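Local atomic coordinates of endo-beta-1,4-glucanase (Streptomyces sp., PDB entry 1OA4), a protein that hydrolyses internal beta-1,4-glucosidic bonds of cellulose as an endoglucanase of glycoside hydrolase family 12. Residues G83-S88 against S173-D178; R146-W151 against S167-W172. All blocks are in the same frame, centred on the assembly; numbering follows the deposited sequence.

Contact 1. Residues G83-S88 against S173-D178; sequences GSAPSS and SFDVKD
S87 and F174 form the hydrogen-bonded pair at the middle of this antiparallel pairing. S87 N gives its hydrogen to F174 O at 2.8 Å, and F174 N returns one to S87 O at 2.9 Å, both bonds nearly straight. The flanking P86–D175 and S88–S173 pairs are non-hydrogen-bonded; here the CA hydrogens of P86 and S173 lean toward F174 O and S87 O instead. One step further, V176 N gives a hydrogen to A85 O at 2.9 Å, and A85 CB settles 3.8 Å from V176 CB.

D175 closes the end of the pairing. A chi1 of -162° carries the carboxylate away from the backbone N of D175 and brings it up to the A85 amide. D175 OD1 takes two amide hydrogens from opposite faces of the carboxylate plane, from A85 N at 2.8 Å and K177 N at 2.8 Å, the latter capping the helix. Two such donors should limit the carboxylate's rotation, while OD2 accepts from a water that also bonds G83 O.

Behind this shell, the S87 hydroxyl is bonded to S217 O and Y103 OH, and the F174 ring stacks on W172 and meets Y103 edge-to-face. N221 is paired with two successive residues, G83 and S84, which makes a classic beta bulge. The whole is an edge-strand pairing of the family 12 beta-jelly roll, where strand 171-175 turns directly into helix 176-185 through D175, its N-cap.

Contact 2. Residues R146-W151 against S167-W172; sequences RSWEVW and SAISSW
R146 lies across one face of the W172 indole, and this is the close-packed part of the contact. R146 CD sits 3.6 Å from the centroid of the W172 six-membered ring, a CH-pi contact. Further along, R146 CZ lies 4.0 Å from the centroid of the W172 five-membered ring, only 14° off the normal, a cation-pi interaction. The side chain runs extended from CG to NE, which carries the methylene and then the charged group along the length of the indole. The guanidinium does not lie flat on it: the two planes stand 83° apart, and R146 NE comes down edge-first to 3.1 Å from W172 NE1. Both nitrogens are donors, so this is no hydrogen bond; the short approach is consistent with the cation-pi attraction.

I169 supplies the other wall. I169 CD1 lies 3.8 Å from both R146 NH1 and W148 CH2, while I169 CG2 sits over the rim of one guanidinium face. Deeper in, the edge of the W148 ring at CZ2 meets W172 CZ3 at 3.5 Å, with the six-membered rings inclined by 43°. W148 NE1 is held by V143 O, and the ring also meets F179 edge-to-face.

The outer side is much looser. S171 is exposed and contributes little more than its carbonyl oxygen, S171 O, 4.2 Å from R146 NH2. No hydrogen bond joins the segments, and the nearest CA pair, W148 CA and S167 CA, is 10.1 Å apart, so side chains bridge the gap. Here W148, W172 and I169, with R146 over the W172 face, join strand 146-154 of one sheet to edge strand 171-175 and its leading loop, in the beta-jelly roll of family 12.

In the fold
Contacts 1 and 2 have centres 15 Å apart, each about 14 Å from the centre of the chain, and both use strand 171-175. Contact 1 takes its far end and the start of helix 176-185; contact 2 takes its beginning and the loop leading in. They touch where S88 CB lies 3.7 Å from W172 O. Along the chain, 83-88 comes first, then both segments of contact 2, then 173-178, so the short-range closure falls within the longer one. Strand 171-175, outermost in its six-stranded sheet, is thus tied by backbone bonds to strand 86-92 and by side chains to strand 146-154 of the other sheet, linking both layers of the jelly roll.

Contact 1. Residues G83-S88 against S173-D178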
ATOM      1  N   GLY A  83      18.201   9.440   1.139  1.00 15.28           N
ATOM      2  CA  GLY A  83      18.705   9.668   2.481  1.00 15.14           C
ATOM      3  C   GLY A  83      17.708   9.161   3.515  1.00 14.66           C
ATOM      4  O   GLY A  83      18.079   8.501   4.487  1.00 15.73           O
ATOM      5  N   SER A  84      16.433   9.479   3.299  1.00 14.45           N
ATOM      6  CA  SER A  84      15.349   9.036   4.161  1.00 13.13           C
ATOM      7  C   SER A  84      14.043   9.064   3.367  1.00 13.08           C
ATOM      8  O   SER A  84      13.876   9.871   2.442  1.00 12.37           O
ATOM      9  CB  SER A  84      15.205   9.932   5.418  1.00 12.71           C
ATOM     10  OG  SER A  84      14.981  11.290   5.075  1.00 14.03           O
ATOM     11  N   ALA A  85      13.115   8.186   3.734  1.00 12.58           N
ATOM     12  CA  ALA A  85      11.792   8.183   3.152  1.00 12.62           C
ATOM     13  C   ALA A  85      10.724   8.154   4.249  1.00 12.72           C
ATOM     14  O   ALA A  85       9.997   7.185   4.382  1.00 12.93           O
ATOM     15  CB  ALA A  85      11.625   6.969   2.228  1.00 13.00           C
ATOM     16  N   PRO A  86      10.601   9.226   5.027  1.00 12.93           N
ATOM     17  CA  PRO A  86       9.652   9.197   6.136  1.00 13.12           C
ATOM     18  C   PRO A  86       8.224   9.183   5.652  1.00 12.04           C
ATOM     19  O   PRO A  86       7.833   9.972   4.781  1.00 11.05           O
ATOM     20  CB  PRO A  86       9.957  10.485   6.899  1.00 13.31           C
ATOM     21  CG  PRO A  86      10.601  11.365   5.908  1.00 14.70           C
ATOM     22  CD  PRO A  86      11.330  10.501   4.940  1.00 13.05           C
ATOM     23  N   SER A  87       7.435   8.289   6.236  1.00 11.80           N
ATOM     24  CA  SER A  87       6.027   8.193   5.907  1.00 11.87           C
ATOM     25  C   SER A  87       5.218   7.911   7.168  1.00 12.07           C
ATOM     26  O   SER A  87       5.754   7.393   8.150  1.00 12.16           O
ATOM     27  CB  SER A  87       5.798   7.103   4.840  1.00 12.14           C
ATOM     28  OG  SER A  87       4.456   7.078   4.394  1.00 11.84           O
ATOM     29  N   SER A  88       3.945   8.278   7.144  1.00 11.97           N
ATOM     30  CA  SER A  88       3.067   7.996   8.261  1.00 12.25           C
ATOM     31  C   SER A  88       1.663   7.726   7.760  1.00 12.04           C
ATOM     32  O   SER A  88       1.273   8.160   6.687  1.00 10.49           O
ATOM     33  CB  SER A  88       3.031   9.192   9.230  1.00 13.10           C
ATOM     34  OG  SER A  88       2.339  10.275   8.644  1.00 16.23           O
ATOM     35  N   SER A 173       4.572   6.152  12.237  1.00 13.59           N
ATOM     36  CA  SER A 173       5.395   7.044  11.435  1.00 14.03           C
ATOM     37  C   SER A 173       6.754   6.371  11.429  1.00 13.68           C
ATOM     38  O   SER A 173       7.302   6.020  12.500  1.00 14.22           O
ATOM     39  CB  SER A 173       5.494   8.447  12.037  1.00 14.25           C
ATOM     40  OG  SER A 173       4.223   9.030  12.246  1.00 18.06           O
ATOM     41  N   PHE A 174       7.316   6.184  10.237  1.00 13.14           N
ATOM     42  CA  PHE A 174       8.526   5.397  10.083  1.00 13.04           C
ATOM     43  C   PHE A 174       9.276   5.784   8.804  1.00 12.70           C
ATOM     44  O   PHE A 174       8.840   6.670   8.058  1.00 13.52           O
ATOM     45  CB  PHE A 174       8.137   3.912  10.040  1.00 12.94           C
ATOM     46  CG  PHE A 174       7.268   3.545   8.868  1.00 12.14           C
ATOM     47  CD1 PHE A 174       5.925   3.893   8.832  1.00 12.36           C
ATOM     48  CD2 PHE A 174       7.791   2.838   7.805  1.00 11.91           C
ATOM     49  CE1 PHE A 174       5.132   3.555   7.748  1.00 14.91           C
ATOM     50  CE2 PHE A 174       7.001   2.507   6.721  1.00 12.90           C
ATOM     51  CZ  PHE A 174       5.677   2.849   6.690  1.00 13.46           C
ATOM     52  N   ASP A 175      10.427   5.166   8.588  1.00 13.51           N
ATOM     53  CA  ASP A 175      11.209   5.391   7.386  1.00 12.69           C
ATOM     54  C   ASP A 175      11.048   4.214   6.438  1.00 12.75           C
ATOM     55  O   ASP A 175      11.504   3.107   6.715  1.00 12.37           O
ATOM     56  CB  ASP A 175      12.690   5.617   7.730  1.00 13.39           C
ATOM     57  CG  ASP A 175      13.455   6.269   6.602  1.00 14.91           C
ATOM     58  OD1 ASP A 175      13.092   5.992   5.441  1.00 13.52           O
ATOM     59  OD2 ASP A 175      14.397   7.084   6.779  1.00 16.17           O
ATOM     60  N   VAL A 176      10.384   4.477   5.324  1.00 13.05           N
ATOM     61  CA  VAL A 176      10.159   3.482   4.294  1.00 13.16           C
ATOM     62  C   VAL A 176      11.481   2.912   3.807  1.00 13.84           C
ATOM     63  O   VAL A 176      11.534   1.753   3.384  1.00 12.42           O
ATOM     64  CB  VAL A 176       9.354   4.075   3.128  1.00 12.77           C
ATOM     65  CG1 VAL A 176       9.446   3.185   1.873  1.00 13.31           C
ATOM     66  CG2 VAL A 176       7.921   4.223   3.559  1.00 13.41           C
ATOM     67  N   LYS A 177      12.558   3.688   3.888  1.00 14.12           N
ATOM     68  CA  LYS A 177      13.860   3.183   3.448  1.00 15.16           C
ATOM     69  C   LYS A 177      14.274   1.888   4.155  1.00 15.13           C
ATOM     70  O   LYS A 177      14.905   1.010   3.559  1.00 14.54           O
ATOM     71  CB  LYS A 177      14.938   4.252   3.644  1.00 16.34           C
ATOM     72  CG  LYS A 177      16.321   3.810   3.322  1.00 18.48           C
ATOM     73  CD  LYS A 177      16.438   3.540   1.872  1.00 19.33           C
ATOM     74  CE  LYS A 177      17.842   3.891   1.368  1.00 20.98           C
ATOM     75  NZ  LYS A 177      18.818   2.853   1.812  1.00 22.92           N
ATOM     76  N   ASP A 178      13.902   1.749   5.420  1.00 14.84           N
ATOM     77  CA  ASP A 178      14.287   0.564   6.168  1.00 15.42           C
ATOM     78  C   ASP A 178      13.679  -0.710   5.536  1.00 14.87           C
ATOM     79  O   ASP A 178      14.311  -1.775   5.562  1.00 15.68           O
ATOM     80  CB  ASP A 178      13.851   0.676   7.632  1.00 15.77           C
ATOM     81  CG  ASP A 178      14.533   1.814   8.382  1.00 19.19           C
ATOM     82  OD1 ASP A 178      15.492   2.417   7.867  1.00 22.44           O
ATOM     83  OD2 ASP A 178      14.137   2.195   9.505  1.00 21.66           O
TER
HETATM   84  O   HOH W   1      17.093   6.385   6.454  1.00 23.70           O

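Contact 2. Residues R146-W151 against S167-W172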
ATOM      1  N   ARG A 146      10.061  -2.563  15.163  1.00 19.96           N
ATOM      2  CA  ARG A 146       8.890  -3.425  15.277  1.00 19.99           C
ATOM      3  C   ARG A 146       9.244  -4.807  14.724  1.00 19.58           C
ATOM      4  O   ARG A 146      10.171  -4.949  13.934  1.00 20.03           O
ATOM      5  CB  ARG A 146       7.713  -2.826  14.484  1.00 20.22           C
ATOM      6  CG  ARG A 146       7.039  -1.650  15.149  1.00 21.46           C
ATOM      7  CD  ARG A 146       5.874  -1.111  14.364  1.00 21.23           C
ATOM      8  NE  ARG A 146       5.267   0.065  14.987  1.00 22.34           N
ATOM      9  CZ  ARG A 146       4.310   0.032  15.904  1.00 22.20           C
ATOM     10  NH1 ARG A 146       3.829  -1.123  16.342  1.00 21.15           N
ATOM     11  NH2 ARG A 146       3.828   1.164  16.387  1.00 24.17           N
ATOM     12  N   SER A 147       8.528  -5.833  15.166  1.00 19.11           N
ATOM     13  CA  SER A 147       8.768  -7.183  14.659  1.00 19.19           C
ATOM     14  C   SER A 147       7.774  -7.530  13.555  1.00 18.25           C
ATOM     15  O   SER A 147       6.595  -7.176  13.652  1.00 18.11           O
ATOM     16  CB  SER A 147       8.652  -8.211  15.776  1.00 19.46           C
ATOM     17  OG  SER A 147       8.917  -9.510  15.266  1.00 22.31           O
ATOM     18  N   TRP A 148       8.257  -8.206  12.509  1.00 18.00           N
ATOM     19  CA  TRP A 148       7.414  -8.586  11.364  1.00 17.85           C
ATOM     20  C   TRP A 148       7.602 -10.023  10.930  1.00 18.90           C
ATOM     21  O   TRP A 148       8.703 -10.547  10.969  1.00 18.95           O
ATOM     22  CB  TRP A 148       7.696  -7.710  10.137  1.00 17.63           C
ATOM     23  CG  TRP A 148       7.673  -6.261  10.458  1.00 15.35           C
ATOM     24  CD1 TRP A 148       8.716  -5.522  10.899  1.00 15.42           C
ATOM     25  CD2 TRP A 148       6.551  -5.370  10.388  1.00 13.60           C
ATOM     26  NE1 TRP A 148       8.322  -4.221  11.120  1.00 14.38           N
ATOM     27  CE2 TRP A 148       6.999  -4.104  10.799  1.00 14.41           C
ATOM     28  CE3 TRP A 148       5.214  -5.510  10.013  1.00 13.83           C
ATOM     29  CZ2 TRP A 148       6.164  -2.993  10.854  1.00 13.12           C
ATOM     30  CZ3 TRP A 148       4.387  -4.408  10.066  1.00 12.91           C
ATOM     31  CH2 TRP A 148       4.866  -3.163  10.481  1.00 13.93           C
ATOM     32  N   GLU A 149       6.497 -10.634  10.528  1.00 19.93           N
ATOM     33  CA  GLU A 149       6.509 -11.966   9.955  1.00 20.90           C
ATOM     34  C   GLU A 149       6.682 -11.696   8.478  1.00 20.54           C
ATOM     35  O   GLU A 149       5.905 -10.927   7.899  1.00 20.47           O
ATOM     36  CB  GLU A 149       5.190 -12.676  10.245  1.00 21.99           C
ATOM     37  CG  GLU A 149       5.102 -14.107   9.758  1.00 24.57           C
ATOM     38  CD  GLU A 149       3.768 -14.733  10.133  1.00 26.46           C
ATOM     39  OE1 GLU A 149       3.456 -14.822  11.347  1.00 31.02           O
ATOM     40  OE2 GLU A 149       3.005 -15.099   9.227  1.00 28.57           O
ATOM     41  N   VAL A 150       7.718 -12.269   7.879  1.00 20.22           N
ATOM     42  CA  VAL A 150       8.031 -11.988   6.486  1.00 19.85           C
ATOM     43  C   VAL A 150       7.579 -13.103   5.555  1.00 19.54           C
ATOM     44  O   VAL A 150       7.802 -14.290   5.829  1.00 20.15           O
ATOM     45  CB  VAL A 150       9.546 -11.750   6.287  1.00 20.18           C
ATOM     46  CG1 VAL A 150       9.822 -11.257   4.871  1.00 20.26           C
ATOM     47  CG2 VAL A 150      10.082 -10.757   7.322  1.00 21.20           C
ATOM     48  N   TRP A 151       6.949 -12.709   4.456  1.00 18.14           N
ATOM     49  CA  TRP A 151       6.492 -13.627   3.434  1.00 17.73           C
ATOM     50  C   TRP A 151       7.041 -13.195   2.097  1.00 17.81           C
ATOM     51  O   TRP A 151       7.128 -12.002   1.828  1.00 17.63           O
ATOM     52  CB  TRP A 151       4.970 -13.597   3.311  1.00 17.75           C
ATOM     53  CG  TRP A 151       4.230 -14.168   4.465  1.00 17.76           C
ATOM     54  CD1 TRP A 151       4.323 -13.794   5.767  1.00 18.92           C
ATOM     55  CD2 TRP A 151       3.241 -15.206   4.415  1.00 18.44           C
ATOM     56  NE1 TRP A 151       3.467 -14.544   6.537  1.00 19.77           N
ATOM     57  CE2 TRP A 151       2.790 -15.420   5.728  1.00 20.66           C
ATOM     58  CE3 TRP A 151       2.701 -15.983   3.387  1.00 19.82           C
ATOM     59  CZ2 TRP A 151       1.823 -16.381   6.042  1.00 21.46           C
ATOM     60  CZ3 TRP A 151       1.739 -16.936   3.694  1.00 20.67           C
ATOM     61  CH2 TRP A 151       1.316 -17.130   5.006  1.00 22.27           C
ATOM     62  N   SER A 167      -0.092  -7.751  15.686  1.00 19.41           N
ATOM     63  CA  SER A 167      -1.384  -7.255  16.129  1.00 19.52           C
ATOM     64  C   SER A 167      -1.628  -5.897  15.483  1.00 18.77           C
ATOM     65  O   SER A 167      -0.698  -5.299  14.945  1.00 19.07           O
ATOM     66  CB  SER A 167      -1.418  -7.111  17.653  1.00 20.19           C
ATOM     67  OG  SER A 167      -0.469  -6.152  18.075  1.00 22.61           O
ATOM     68  N   ALA A 168      -2.858  -5.406  15.568  1.00 17.99           N
ATOM     69  CA  ALA A 168      -3.247  -4.162  14.901  1.00 17.21           C
ATOM     70  C   ALA A 168      -2.393  -2.954  15.266  1.00 17.31           C
ATOM     71  O   ALA A 168      -2.215  -2.627  16.444  1.00 17.02           O
ATOM     72  CB  ALA A 168      -4.693  -3.830  15.175  1.00 17.54           C
ATOM     73  N   ILE A 169      -1.904  -2.278  14.232  1.00 16.56           N
ATOM     74  CA  ILE A 169      -1.216  -1.012  14.382  1.00 16.08           C
ATOM     75  C   ILE A 169      -2.172   0.079  13.893  1.00 16.51           C
ATOM     76  O   ILE A 169      -2.500   0.115  12.708  1.00 16.60           O
ATOM     77  CB  ILE A 169       0.056  -0.983  13.523  1.00 16.17           C
ATOM     78  CG1 ILE A 169       1.007  -2.117  13.921  1.00 16.06           C
ATOM     79  CG2 ILE A 169       0.692   0.392  13.640  1.00 15.36           C
ATOM     80  CD1 ILE A 169       2.232  -2.219  13.057  1.00 18.02           C
ATOM     81  N   SER A 170      -2.609   0.967  14.780  1.00 16.51           N
ATOM     82  CA  SER A 170      -3.552   2.026  14.427  1.00 17.18           C
ATOM     83  C   SER A 170      -2.903   3.149  13.634  1.00 16.77           C
ATOM     84  O   SER A 170      -3.520   3.734  12.733  1.00 16.61           O
ATOM     85  CB  SER A 170      -4.213   2.611  15.689  1.00 17.74           C
ATOM     86  OG  SER A 170      -3.241   3.058  16.610  1.00 23.26           O
ATOM     87  N   SER A 171      -1.670   3.466  13.994  1.00 15.65           N
ATOM     88  CA  SER A 171      -0.919   4.509  13.311  1.00 15.52           C
ATOM     89  C   SER A 171       0.564   4.263  13.522  1.00 15.16           C
ATOM     90  O   SER A 171       0.977   3.675  14.515  1.00 15.61           O
ATOM     91  CB  SER A 171      -1.307   5.902  13.819  1.00 15.68           C
ATOM     92  OG  SER A 171      -0.932   6.083  15.183  1.00 18.53           O
ATOM     93  N   TRP A 172       1.375   4.698  12.575  1.00 14.00           N
ATOM     94  CA  TRP A 172       2.811   4.573  12.715  1.00 13.70           C
ATOM     95  C   TRP A 172       3.468   5.571  11.774  1.00 13.86           C
ATOM     96  O   TRP A 172       2.964   5.821  10.673  1.00 13.32           O
ATOM     97  CB  TRP A 172       3.262   3.148  12.385  1.00 13.75           C
ATOM     98  CG  TRP A 172       4.675   2.800  12.807  1.00 13.90           C
ATOM     99  CD1 TRP A 172       5.337   3.235  13.939  1.00 13.90           C
ATOM    100  CD2 TRP A 172       5.590   1.957  12.114  1.00 12.64           C
ATOM    101  NE1 TRP A 172       6.603   2.696  13.974  1.00 15.92           N
ATOM    102  CE2 TRP A 172       6.777   1.902  12.869  1.00 14.36           C
ATOM    103  CE3 TRP A 172       5.527   1.221  10.922  1.00 12.99           C
ATOM    104  CZ2 TRP A 172       7.870   1.153  12.471  1.00 13.90           C
ATOM    105  CZ3 TRP A 172       6.627   0.493  10.531  1.00 12.28           C
ATOM    106  CH2 TRP A 172       7.777   0.464  11.298  1.00 12.46           C
TER